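Local coordinates for fibronectin type III domain-containing protein (Simiduia agarivorans, PDB 6P2K) that probably hydrolyses xyloglucan-type beta-glucans, as other family 74 glycoside hydrolases do, through a catalytic region built of two seven-bladed beta-propellers, at residues T555-G560 with G603-A608; F525-S528 with G532-M535; P521-M526 with T578-V583; V583-T588 with G593-E598; E495-P500 with A504-G509. One frame throughout, in Å; residues are numbered along the deposited sequence.

Interaction 1 of 5, residues T555-G560 with G603-A608; sequences TQIYEG and GSWTFA. With ZN (zinc ion), chain P.
Ile557 O and Trp605 O share a single water that donates to both, 2.9 Å from Ile557 O and 3.2 Å from Trp605 O; no direct hydrogen bond joins the two strands. Ile557 O also meets the Phe607 ring obliquely, 3.5 Å from CE1. The remaining contacts between the two strands are apolar. Ile557 lies on one face of the Trp605 indole: its CB sits 3.6 Å from the centroid of the five-membered ring, its CG2 comes within 3.3 Å of NE1, and its CD1 stands over the middle of the ring system. With CG1 lodged between the backbone N and the carbonyl carbon (chi1 70°), that CD1 methyl also reaches Phe607 CZ at 3.9 Å. Tyr558 rests its CB on one face of the Phe607 ring, toward the rim, the two rings being inclined at 43°; its OH bonds to Ala567 N. Next in line, Glu559 chelates the zinc ion with OE1 at 2.0 Å and OE2 at 2.2 Å, joined by a water and by Asp562 and Asp566. A classic beta bulge turns both Ile557 and Tyr558 toward Met533, and the strands cross at -33°, face against face, as between adjacent blades of a beta-propeller.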
# COMPACT_ATOMS: atom_id res chain seq x y z
N THR B 555 -7.43 -15.56 29.55
CA THR B 555 -7.83 -15.58 30.95
C THR B 555 -8.28 -16.98 31.33
O THR B 555 -9.14 -17.56 30.66
CB THR B 555 -8.96 -14.58 31.22
OG1 THR B 555 -8.60 -13.29 30.72
CG2 THR B 555 -9.25 -14.49 32.71
N GLN B 556 -7.70 -17.52 32.39
CA GLN B 556 -8.19 -18.78 32.93
C GLN B 556 -9.36 -18.51 33.87
O GLN B 556 -9.27 -17.66 34.76
CB GLN B 556 -7.08 -19.52 33.68
CG GLN B 556 -7.50 -20.92 34.14
CD GLN B 556 -6.42 -21.63 34.93
OE1 GLN B 556 -5.31 -21.83 34.44
NE2 GLN B 556 -6.74 -22.01 36.16
N ILE B 557 -10.47 -19.22 33.66
CA ILE B 557 -11.63 -19.09 34.53
C ILE B 557 -11.97 -20.37 35.29
O ILE B 557 -12.81 -20.33 36.19
CB ILE B 557 -12.87 -18.59 33.76
CG1 ILE B 557 -13.40 -19.66 32.81
CG2 ILE B 557 -12.53 -17.32 32.98
CD1 ILE B 557 -14.62 -19.19 32.03
N TYR B 558 -11.33 -21.49 34.97
CA TYR B 558 -11.61 -22.75 35.67
C TYR B 558 -10.41 -23.68 35.54
O TYR B 558 -9.96 -23.95 34.42
CB TYR B 558 -12.87 -23.41 35.09
CG TYR B 558 -13.20 -24.75 35.72
CD1 TYR B 558 -13.78 -24.82 36.98
CD2 TYR B 558 -12.92 -25.94 35.05
CE1 TYR B 558 -14.08 -26.05 37.55
CE2 TYR B 558 -13.22 -27.17 35.62
CZ TYR B 558 -13.80 -27.21 36.87
OH TYR B 558 -14.10 -28.42 37.45
N GLU B 559 -9.91 -24.18 36.67
CA GLU B 559 -8.87 -25.21 36.66
C GLU B 559 -9.53 -26.57 36.56
O GLU B 559 -10.47 -26.88 37.31
CB GLU B 559 -7.96 -25.15 37.89
CG GLU B 559 -8.62 -25.43 39.28
CD GLU B 559 -8.62 -26.90 39.74
OE1 GLU B 559 -9.25 -27.19 40.77
OE2 GLU B 559 -8.01 -27.79 39.10
N GLY B 560 -9.05 -27.39 35.62
CA GLY B 560 -9.53 -28.74 35.46
C GLY B 560 -8.39 -29.73 35.51
O GLY B 560 -8.27 -30.60 34.64
N GLY B 603 -14.75 -10.53 39.51
CA GLY B 603 -14.20 -11.09 38.29
C GLY B 603 -13.86 -12.56 38.37
O GLY B 603 -13.58 -13.17 37.33
N SER B 604 -13.88 -13.16 39.56
CA SER B 604 -13.65 -14.58 39.69
C SER B 604 -14.89 -15.36 39.27
O SER B 604 -15.99 -14.82 39.17
CB SER B 604 -13.26 -14.95 41.13
OG SER B 604 -14.34 -14.73 42.02
N TRP B 605 -14.70 -16.65 39.02
CA TRP B 605 -15.76 -17.55 38.57
C TRP B 605 -15.95 -18.67 39.58
O TRP B 605 -14.99 -19.15 40.17
CB TRP B 605 -15.43 -18.15 37.20
CG TRP B 605 -15.40 -17.18 36.06
CD1 TRP B 605 -14.45 -16.23 35.81
CD2 TRP B 605 -16.36 -17.07 35.01
NE1 TRP B 605 -14.77 -15.54 34.67
CE2 TRP B 605 -15.93 -16.03 34.15
CE3 TRP B 605 -17.55 -17.75 34.70
CZ2 TRP B 605 -16.65 -15.66 33.02
CZ3 TRP B 605 -18.26 -17.37 33.57
CH2 TRP B 605 -17.81 -16.33 32.74
N THR B 606 -17.20 -19.08 39.77
CA THR B 606 -17.53 -20.27 40.53
C THR B 606 -18.26 -21.24 39.61
O THR B 606 -19.24 -20.87 38.96
CB THR B 606 -18.39 -19.95 41.76
OG1 THR B 606 -19.60 -19.29 41.36
CG2 THR B 606 -17.62 -19.05 42.73
N PHE B 607 -17.78 -22.48 39.56
CA PHE B 607 -18.33 -23.52 38.70
C PHE B 607 -18.88 -24.65 39.55
O PHE B 607 -18.34 -24.96 40.62
CB PHE B 607 -17.27 -24.08 37.75
CG PHE B 607 -17.04 -23.24 36.53
CD1 PHE B 607 -16.35 -22.04 36.62
CD2 PHE B 607 -17.49 -23.65 35.29
CE1 PHE B 607 -16.13 -21.26 35.50
CE2 PHE B 607 -17.28 -22.88 34.16
CZ PHE B 607 -16.59 -21.68 34.27
N ALA B 608 -19.95 -25.28 39.06
CA ALA B 608 -20.53 -26.42 39.75
C ALA B 608 -21.24 -27.31 38.74
O ALA B 608 -21.74 -26.84 37.71
CB ALA B 608 -21.51 -25.98 40.85
ZN ZN P . -8.91 -29.17 40.55
O HOH W 1 -13.30 -21.54 38.80
O HOH W 2 -9.69 -29.47 42.45

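Interaction 2 of 5, residues F525-S528 with G532-M535; sequences FMFS and GMYM
Phe527 lays its ring flat on the backbone of Gly532, whose carbonyl carbon stands 3.7 Å above the ring centre. The backbone angles of this residue call for glycine, since they would jam a CB against the preceding carbonyl O. Met533 fills the flank of the same ring: its chain crosses Phe527 at about a right angle and bends at the sulfur (chi3 -83°), bringing CE into the ring plane 3.5 Å from Phe527 CD2. Replacing Phe527 by alanine is likely to uncover the Gly532 backbone and take from the Met533 methyl one of the rings it packs on. Farther along this face, Met535 runs beside Phe525, its SD 3.8 Å from Phe525 CE1 in an oblique Met-aromatic contact. On the other face Met526 crosses Tyr534, with CG 4.1 Å from Tyr534 CB. Four backbone bonds zip up the antiparallel hairpin, the straightest from Tyr534 N to Met526 O at 2.7 Å and 176°. Strands 511-516 and 555-559 extend the sheet beyond the two hairpin strands. The Phe525 and Phe527 face packs on Ile573 and Ala570 of strand 567-575, while Tyr534 meets Leu506 and Pro507 and Ser528 OG bonds to Gly509 O.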
# COMPACT_ATOMS: atom_id res chain seq x y z
N PHE B 525 -14.97 -18.54 24.63
CA PHE B 525 -14.62 -19.54 25.63
C PHE B 525 -13.99 -20.75 24.95
O PHE B 525 -14.30 -21.08 23.80
CB PHE B 525 -15.85 -20.01 26.41
CG PHE B 525 -16.51 -18.94 27.23
CD1 PHE B 525 -16.09 -18.68 28.53
CD2 PHE B 525 -17.56 -18.20 26.72
CE1 PHE B 525 -16.70 -17.69 29.29
CE2 PHE B 525 -18.18 -17.22 27.47
CZ PHE B 525 -17.75 -16.96 28.76
N MET B 526 -13.11 -21.43 25.69
CA MET B 526 -12.48 -22.66 25.20
C MET B 526 -12.05 -23.50 26.40
O MET B 526 -11.66 -22.97 27.44
CB MET B 526 -11.28 -22.35 24.30
CG MET B 526 -10.16 -21.59 25.00
SD MET B 526 -9.46 -20.26 23.99
CE MET B 526 -10.83 -19.09 23.95
N PHE B 527 -12.13 -24.82 26.24
CA PHE B 527 -11.73 -25.75 27.29
C PHE B 527 -10.55 -26.57 26.79
O PHE B 527 -10.69 -27.35 25.84
CB PHE B 527 -12.88 -26.66 27.72
CG PHE B 527 -12.72 -27.24 29.11
CD1 PHE B 527 -11.72 -28.16 29.39
CD2 PHE B 527 -13.56 -26.84 30.14
CE1 PHE B 527 -11.56 -28.67 30.67
CE2 PHE B 527 -13.42 -27.35 31.42
CZ PHE B 527 -12.41 -28.27 31.69
N SER B 528 -9.40 -26.40 27.43
CA SER B 528 -8.18 -27.13 27.10
C SER B 528 -8.21 -28.45 27.86
O SER B 528 -8.16 -28.47 29.09
CB SER B 528 -6.95 -26.31 27.46
OG SER B 528 -5.77 -26.94 27.00
N GLY B 532 -8.24 -26.95 31.81
CA GLY B 532 -9.33 -26.15 32.34
C GLY B 532 -9.93 -25.27 31.26
O GLY B 532 -9.65 -25.42 30.07
N MET B 533 -10.78 -24.35 31.70
CA MET B 533 -11.50 -23.45 30.80
C MET B 533 -10.85 -22.08 30.77
O MET B 533 -10.50 -21.52 31.82
CB MET B 533 -12.97 -23.31 31.20
CG MET B 533 -13.79 -22.58 30.14
SD MET B 533 -15.56 -22.70 30.39
CE MET B 533 -15.90 -24.29 29.62
N TYR B 534 -10.70 -21.54 29.57
CA TYR B 534 -10.04 -20.26 29.36
C TYR B 534 -10.94 -19.36 28.52
O TYR B 534 -11.87 -19.81 27.86
CB TYR B 534 -8.67 -20.45 28.68
CG TYR B 534 -7.72 -21.25 29.53
CD1 TYR B 534 -7.83 -22.64 29.61
CD2 TYR B 534 -6.72 -20.63 30.27
CE1 TYR B 534 -6.98 -23.38 30.40
CE2 TYR B 534 -5.86 -21.37 31.05
CZ TYR B 534 -5.99 -22.74 31.12
OH TYR B 534 -5.14 -23.47 31.90
N MET B 535 -10.64 -18.06 28.58
CA MET B 535 -11.51 -17.05 28.00
C MET B 535 -10.67 -16.01 27.28
O MET B 535 -9.65 -15.56 27.81
CB MET B 535 -12.36 -16.39 29.09
CG MET B 535 -13.27 -15.27 28.61
SD MET B 535 -14.43 -14.76 29.90
CE MET B 535 -13.34 -13.88 31.01

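Interaction 3 of 5, residues P521-M526 with T578-V583; sequences PAKVFM and TNEKVV
The Phe525 ring carries Val583 over one face, CG2 lying 4.2 Å from the ring centroid and 5° off the normal, while Glu580 O approaches the ring edge near its plane, 4.2 Å from CZ. This branch of Val583 stands opposite the backbone N about the CA–CB bond, the setting that aims it at the ring. The other flat group is the Glu580 carboxylate, whose OE2 is met on its anti side by Lys523 NZ at 2.7 Å, 22° out of the carboxylate plane, in a salt bridge. The two chains cross at about a right angle: Glu580 is extended beyond CG, whereas Lys523 bends at chi3 (-64°) to bring its ammonium group round. A water closes a second link, 2.6 Å from Lys523 NZ and donating to Glu580 O at 2.8 Å. Asn520 ND2 also bonds to Glu580 OE2. A methionine in place of Lys523 would probably leave the Glu580 carboxylate without its counter-charge and break the water link. Glu580 is presented by a type I turn from Asn579 to Val582, reinforced by an Asx turn in which Asn579 OD1 accepts from Lys581 N. The contact joins two neighbouring blade sheets of the beta-propeller: strand 524-528 lies between strands 511-516 and 532-536, with Met535 against Lys523; strand 582-588 lies between 567-575 and 593-599, and Ile573 packs on both Phe525 and Val583.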
# COMPACT_ATOMS: atom_id res chain seq x y z
N PRO B 521 -20.45 -11.24 21.39
CA PRO B 521 -19.71 -12.04 20.42
C PRO B 521 -18.24 -11.69 20.30
O PRO B 521 -17.54 -12.31 19.48
CB PRO B 521 -20.45 -11.77 19.10
CG PRO B 521 -21.11 -10.44 19.31
CD PRO B 521 -21.48 -10.39 20.76
N ALA B 522 -17.73 -10.73 21.07
CA ALA B 522 -16.29 -10.53 21.15
C ALA B 522 -15.63 -11.47 22.15
O ALA B 522 -14.41 -11.63 22.11
CB ALA B 522 -15.99 -9.08 21.53
N LYS B 523 -16.42 -12.10 23.02
CA LYS B 523 -15.91 -12.96 24.08
C LYS B 523 -15.98 -14.41 23.64
O LYS B 523 -17.02 -14.87 23.17
CB LYS B 523 -16.72 -12.75 25.37
CG LYS B 523 -16.39 -13.71 26.50
CD LYS B 523 -17.01 -13.22 27.81
CE LYS B 523 -16.41 -11.89 28.24
NZ LYS B 523 -17.04 -11.35 29.48
N VAL B 524 -14.87 -15.14 23.79
CA VAL B 524 -14.74 -16.51 23.31
C VAL B 524 -14.29 -17.40 24.45
O VAL B 524 -13.33 -17.07 25.16
CB VAL B 524 -13.76 -16.61 22.12
CG1 VAL B 524 -13.78 -18.02 21.54
CG2 VAL B 524 -14.08 -15.58 21.05
N PHE B 525 -14.97 -18.54 24.63
CA PHE B 525 -14.62 -19.54 25.63
C PHE B 525 -13.99 -20.75 24.95
O PHE B 525 -14.30 -21.08 23.80
CB PHE B 525 -15.85 -20.01 26.41
CG PHE B 525 -16.51 -18.94 27.23
CD1 PHE B 525 -16.09 -18.68 28.53
CD2 PHE B 525 -17.56 -18.20 26.72
CE1 PHE B 525 -16.70 -17.69 29.29
CE2 PHE B 525 -18.18 -17.22 27.47
CZ PHE B 525 -17.75 -16.96 28.76
N MET B 526 -13.11 -21.43 25.69
CA MET B 526 -12.48 -22.66 25.20
C MET B 526 -12.05 -23.50 26.40
O MET B 526 -11.66 -22.97 27.44
CB MET B 526 -11.28 -22.35 24.30
CG MET B 526 -10.16 -21.59 25.00
SD MET B 526 -9.46 -20.26 23.99
CE MET B 526 -10.83 -19.09 23.95
N THR B 578 -28.14 -14.58 26.99
CA THR B 578 -28.25 -13.15 27.28
C THR B 578 -27.38 -12.66 28.42
O THR B 578 -27.31 -11.44 28.63
CB THR B 578 -29.71 -12.78 27.59
OG1 THR B 578 -30.12 -13.42 28.80
CG2 THR B 578 -30.64 -13.19 26.46
N ASN B 579 -26.73 -13.54 29.17
CA ASN B 579 -25.91 -13.15 30.32
C ASN B 579 -24.49 -13.66 30.09
O ASN B 579 -24.22 -14.86 30.25
CB ASN B 579 -26.50 -13.69 31.62
CG ASN B 579 -25.82 -13.14 32.85
OD1 ASN B 579 -24.77 -12.49 32.76
ND2 ASN B 579 -26.40 -13.40 34.02
N GLU B 580 -23.58 -12.76 29.72
CA GLU B 580 -22.22 -13.19 29.42
C GLU B 580 -21.45 -13.63 30.66
O GLU B 580 -20.34 -14.16 30.51
CB GLU B 580 -21.46 -12.09 28.67
CG GLU B 580 -21.10 -10.86 29.48
CD GLU B 580 -20.34 -9.83 28.65
OE1 GLU B 580 -20.93 -8.79 28.30
OE2 GLU B 580 -19.15 -10.07 28.34
N LYS B 581 -22.00 -13.46 31.85
CA LYS B 581 -21.38 -13.94 33.08
C LYS B 581 -21.72 -15.39 33.41
O LYS B 581 -21.29 -15.88 34.46
CB LYS B 581 -21.78 -13.06 34.28
CG LYS B 581 -21.40 -11.60 34.17
CD LYS B 581 -21.91 -10.85 35.39
CE LYS B 581 -21.03 -9.66 35.72
NZ LYS B 581 -21.45 -8.45 34.96
N VAL B 582 -22.50 -16.07 32.57
CA VAL B 582 -22.91 -17.44 32.84
C VAL B 582 -22.55 -18.30 31.63
O VAL B 582 -22.79 -17.90 30.49
CB VAL B 582 -24.42 -17.54 33.14
CG1 VAL B 582 -24.84 -19.00 33.28
CG2 VAL B 582 -24.76 -16.78 34.41
N VAL B 583 -21.97 -19.47 31.89
CA VAL B 583 -21.58 -20.40 30.84
C VAL B 583 -21.85 -21.82 31.32
O VAL B 583 -21.66 -22.14 32.50
CB VAL B 583 -20.10 -20.22 30.44
CG1 VAL B 583 -19.17 -20.57 31.60
CG2 VAL B 583 -19.76 -21.04 29.21
O HOH W 3 -17.95 -12.95 31.37

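Interaction 4 of 5, residues V583-T588 with G593-E598; sequences VFFSST and GVWRGE
Residues 583-588 and 593-598 pair as antiparallel strands, Val583, Phe585 and Ser587 standing in hydrogen-bonded pairs with Gly597, Trp595 and Gly593. They are the arms of a beta hairpin within a propeller blade, flanked by strands 567-575 and 605-615. Six backbone bonds join them; the one from Gly597 N to Val583 O, at 2.7 Å and 177°, is nearly linear. On the face of Phe585, Trp595 rests its CB over the rim of the phenylalanine ring, 3.5 Å from CE1. The two side chains point the same way, and the rings, 21° apart in plane, have slid so far that they barely overlap. Phe585 chi1 of 68° swings its ring between the backbone N and carbonyl carbon and in toward the tryptophan. Ser587 CB touches Trp595 CD1 at 3.7 Å, and Ser587 OG and Trp595 NE1 both bond to Val591 O. Gly597 leaves room for Val583, whose CG1 would crowd a CB there. Across the sheet, Phe584 and Arg596 lie side by side, with CE2 of the ring 3.5 Å from Arg596 CG and near the guanidinium plane at its edge. Arg596 NE forms a salt bridge with Glu656, while the far end of the group turns to Glu598. Glu598 OE2 lies in the guanidinium plane and takes both end nitrogens, Arg596 NH2 at 2.9 Å and, longer, Arg596 NH1 at 3.3 Å.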
# COMPACT_ATOMS: atom_id res chain seq x y z
N VAL B 583 -21.97 -19.47 31.89
CA VAL B 583 -21.58 -20.40 30.84
C VAL B 583 -21.85 -21.82 31.32
O VAL B 583 -21.66 -22.14 32.50
CB VAL B 583 -20.10 -20.22 30.44
CG1 VAL B 583 -19.17 -20.57 31.60
CG2 VAL B 583 -19.76 -21.04 29.21
N PHE B 584 -22.33 -22.66 30.41
CA PHE B 584 -22.52 -24.08 30.66
C PHE B 584 -21.60 -24.88 29.74
O PHE B 584 -21.16 -24.39 28.70
CB PHE B 584 -23.97 -24.52 30.42
CG PHE B 584 -25.00 -23.66 31.10
CD1 PHE B 584 -25.49 -22.52 30.48
CD2 PHE B 584 -25.49 -24.00 32.35
CE1 PHE B 584 -26.44 -21.73 31.09
CE2 PHE B 584 -26.44 -23.21 32.97
CZ PHE B 584 -26.92 -22.08 32.34
N PHE B 585 -21.32 -26.12 30.14
CA PHE B 585 -20.62 -27.04 29.25
C PHE B 585 -20.87 -28.46 29.73
O PHE B 585 -21.21 -28.70 30.89
CB PHE B 585 -19.12 -26.74 29.17
CG PHE B 585 -18.35 -27.01 30.43
CD1 PHE B 585 -18.29 -26.07 31.44
CD2 PHE B 585 -17.64 -28.19 30.59
CE1 PHE B 585 -17.56 -26.30 32.60
CE2 PHE B 585 -16.92 -28.44 31.75
CZ PHE B 585 -16.88 -27.49 32.75
N SER B 586 -20.71 -29.40 28.80
CA SER B 586 -20.83 -30.82 29.10
C SER B 586 -19.44 -31.38 29.35
O SER B 586 -18.58 -31.34 28.46
CB SER B 586 -21.52 -31.57 27.96
OG SER B 586 -20.93 -31.25 26.71
N SER B 587 -19.21 -31.89 30.55
CA SER B 587 -17.93 -32.47 30.93
C SER B 587 -17.89 -33.94 30.56
O SER B 587 -18.79 -34.70 30.93
CB SER B 587 -17.68 -32.29 32.42
OG SER B 587 -16.52 -32.99 32.83
N THR B 588 -16.84 -34.35 29.85
CA THR B 588 -16.66 -35.74 29.47
C THR B 588 -15.36 -36.31 30.01
O THR B 588 -14.92 -37.38 29.56
CB THR B 588 -16.72 -35.88 27.94
OG1 THR B 588 -15.53 -35.34 27.36
CG2 THR B 588 -17.93 -35.15 27.40
N GLY B 593 -20.68 -34.51 33.33
CA GLY B 593 -22.01 -33.94 33.45
C GLY B 593 -22.07 -32.53 32.91
O GLY B 593 -21.11 -32.00 32.36
N VAL B 594 -23.24 -31.93 33.07
CA VAL B 594 -23.43 -30.53 32.70
C VAL B 594 -22.94 -29.66 33.85
O VAL B 594 -23.40 -29.80 34.99
CB VAL B 594 -24.90 -30.23 32.37
CG1 VAL B 594 -25.06 -28.77 31.98
CG2 VAL B 594 -25.39 -31.14 31.25
N TRP B 595 -22.00 -28.77 33.56
CA TRP B 595 -21.45 -27.86 34.54
C TRP B 595 -21.91 -26.44 34.22
O TRP B 595 -22.19 -26.10 33.07
CB TRP B 595 -19.92 -27.92 34.54
CG TRP B 595 -19.36 -29.07 35.32
CD1 TRP B 595 -19.44 -30.39 35.00
CD2 TRP B 595 -18.63 -28.99 36.55
NE1 TRP B 595 -18.81 -31.15 35.96
CE2 TRP B 595 -18.30 -30.32 36.92
CE3 TRP B 595 -18.22 -27.94 37.37
CZ2 TRP B 595 -17.59 -30.61 38.08
CZ3 TRP B 595 -17.51 -28.23 38.52
CH2 TRP B 595 -17.20 -29.56 38.87
N ARG B 596 -21.99 -25.61 35.26
CA ARG B 596 -22.39 -24.21 35.11
C ARG B 596 -21.40 -23.32 35.83
O ARG B 596 -21.10 -23.55 37.01
CB ARG B 596 -23.80 -23.98 35.64
CG ARG B 596 -24.23 -22.52 35.65
CD ARG B 596 -25.51 -22.37 36.46
NE ARG B 596 -26.06 -21.02 36.45
CZ ARG B 596 -25.72 -20.06 37.30
NH1 ARG B 596 -24.81 -20.30 38.25
NH2 ARG B 596 -26.28 -18.86 37.22
N GLY B 597 -20.88 -22.32 35.13
CA GLY B 597 -19.96 -21.35 35.70
C GLY B 597 -20.62 -19.98 35.74
O GLY B 597 -21.33 -19.59 34.81
N GLU B 598 -20.36 -19.25 36.83
CA GLU B 598 -20.94 -17.92 37.03
C GLU B 598 -19.84 -16.97 37.46
O GLU B 598 -19.17 -17.20 38.47
CB GLU B 598 -22.05 -17.96 38.08
CG GLU B 598 -22.76 -16.64 38.27
CD GLU B 598 -23.81 -16.69 39.37
OE1 GLU B 598 -23.50 -16.31 40.52
OE2 GLU B 598 -24.94 -17.13 39.08

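Interaction 5 of 5, residues E495-P500 with A504-G509; sequences ELAGGP and AGLPKG
Ala497 and Ala504 meet methyl to methyl, CB to CB at 3.6 Å, and the apolar part of the contact grows from this pair. Leu506 adds its CD2, 3.8 Å from Ala497 CB, after its first torsion has set CG opposite the backbone N (chi1 -177°). Ala504 CB also touches the carbonyl oxygen of Leu496 at 3.8 Å. Backbone contacts follow where the two segments run broadly in the same direction, 40° apart. Gly498 CA points a hydrogen at Leu506 O in an almost straight CA-H...O contact, 3.5 Å long with 169° at the hydrogen. A CB on Gly498 would lie tight against Leu506 CD2, and its backbone angles call for glycine as well. Lys508 brings its CA within 3.9 Å of Gly499 O, and its NZ bonds to Ser370 of a second subunit. Hydrogen bonds between the two segments are absent, and each is fixed from outside: Ala497 and Leu496, in a classic beta bulge, to Leu479, Gly499 and Lys508 both to Gly477, and Ala504 to Val554. The chemistry is thus that of a connection from strand 493-496 to strand 511-516 whose two segments fit through alanine methyls, a leucine branch and glycine backbone, the polar ties lying with neighbouring strands and loops and, for Lys508, with the second subunit.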
# COMPACT_ATOMS: atom_id res chain seq x y z
N GLU B 495 -2.72 -17.42 14.24
CA GLU B 495 -2.81 -18.15 15.50
C GLU B 495 -2.75 -17.18 16.67
O GLU B 495 -1.83 -16.37 16.77
CB GLU B 495 -1.68 -19.18 15.62
CG GLU B 495 -1.77 -20.02 16.89
CD GLU B 495 -0.55 -20.89 17.10
OE1 GLU B 495 0.58 -20.38 16.99
OE2 GLU B 495 -0.73 -22.09 17.37
N LEU B 496 -3.73 -17.28 17.57
CA LEU B 496 -3.83 -16.37 18.70
C LEU B 496 -3.28 -16.94 20.01
O LEU B 496 -2.77 -16.17 20.83
CB LEU B 496 -5.29 -15.95 18.92
CG LEU B 496 -5.85 -14.94 17.92
CD1 LEU B 496 -7.30 -14.59 18.26
CD2 LEU B 496 -4.99 -13.67 17.88
N ALA B 497 -3.37 -18.25 20.23
CA ALA B 497 -2.99 -18.81 21.51
C ALA B 497 -2.80 -20.32 21.39
O ALA B 497 -3.27 -20.94 20.43
CB ALA B 497 -4.04 -18.50 22.59
N GLY B 498 -2.11 -20.89 22.37
CA GLY B 498 -1.96 -22.33 22.46
C GLY B 498 -0.69 -22.86 21.82
O GLY B 498 0.36 -22.22 21.87
N GLY B 499 -0.79 -24.05 21.22
CA GLY B 499 0.36 -24.72 20.67
C GLY B 499 1.21 -25.34 21.75
O GLY B 499 0.94 -25.18 22.95
N PRO B 500 2.26 -26.06 21.36
CA PRO B 500 3.14 -26.67 22.38
C PRO B 500 3.93 -25.66 23.19
O PRO B 500 4.37 -26.01 24.29
CB PRO B 500 4.07 -27.57 21.55
CG PRO B 500 4.03 -27.00 20.17
CD PRO B 500 2.65 -26.43 19.99
N ALA B 504 0.20 -17.15 24.64
CA ALA B 504 -0.81 -16.41 25.39
C ALA B 504 -1.17 -17.07 26.72
O ALA B 504 -2.18 -16.73 27.33
CB ALA B 504 -2.08 -16.18 24.56
N GLY B 505 -0.34 -18.01 27.19
CA GLY B 505 -0.67 -18.71 28.41
C GLY B 505 -1.74 -19.77 28.28
O GLY B 505 -2.17 -20.32 29.30
N LEU B 506 -2.20 -20.07 27.07
CA LEU B 506 -3.15 -21.15 26.87
C LEU B 506 -2.40 -22.48 26.79
O LEU B 506 -1.53 -22.63 25.93
CB LEU B 506 -3.97 -20.93 25.60
CG LEU B 506 -5.08 -21.94 25.30
CD1 LEU B 506 -6.21 -21.84 26.31
CD2 LEU B 506 -5.61 -21.74 23.88
N PRO B 507 -2.70 -23.45 27.65
CA PRO B 507 -1.92 -24.69 27.69
C PRO B 507 -2.17 -25.57 26.47
O PRO B 507 -3.05 -25.31 25.64
CB PRO B 507 -2.39 -25.37 28.98
CG PRO B 507 -3.76 -24.84 29.19
CD PRO B 507 -3.75 -23.42 28.69
N LYS B 508 -1.38 -26.63 26.38
CA LYS B 508 -1.29 -27.45 25.18
C LYS B 508 -2.45 -28.42 25.00
O LYS B 508 -2.53 -29.07 23.95
CB LYS B 508 0.02 -28.25 25.19
CG LYS B 508 -0.03 -29.50 26.05
CD LYS B 508 1.34 -29.86 26.63
CE LYS B 508 2.36 -30.13 25.54
NZ LYS B 508 3.71 -30.44 26.10
N GLY B 509 -3.35 -28.54 25.97
CA GLY B 509 -4.45 -29.48 25.83
C GLY B 509 -5.39 -29.08 24.71
O GLY B 509 -5.69 -27.90 24.51

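Interactions 1, 2 and 3 all use the sheet of strands 511-516, 524-528, 532-536 and 555-559: 2 lies within it, 1 and 3 join it to the sheet of interaction 4. Phe525 belongs to interactions 2 and 3, and Val583 to 3 and 4. Ile557 CD1 of interaction 1 packs on Phe525 CE1 at 3.8 Å, and Met533 CE of interaction 2 on Phe585 CD1 of interaction 4 at 3.5 Å, so one apolar seam runs between the sheets. Interaction 5 joins at the opposite face of the hairpin, Ser528 OG to Gly509 O at 2.7 Å. Interaction 1 supplies Glu559 to the zinc site; the side chain of Trp595 comes within about 8 Å of a bound zinc ion.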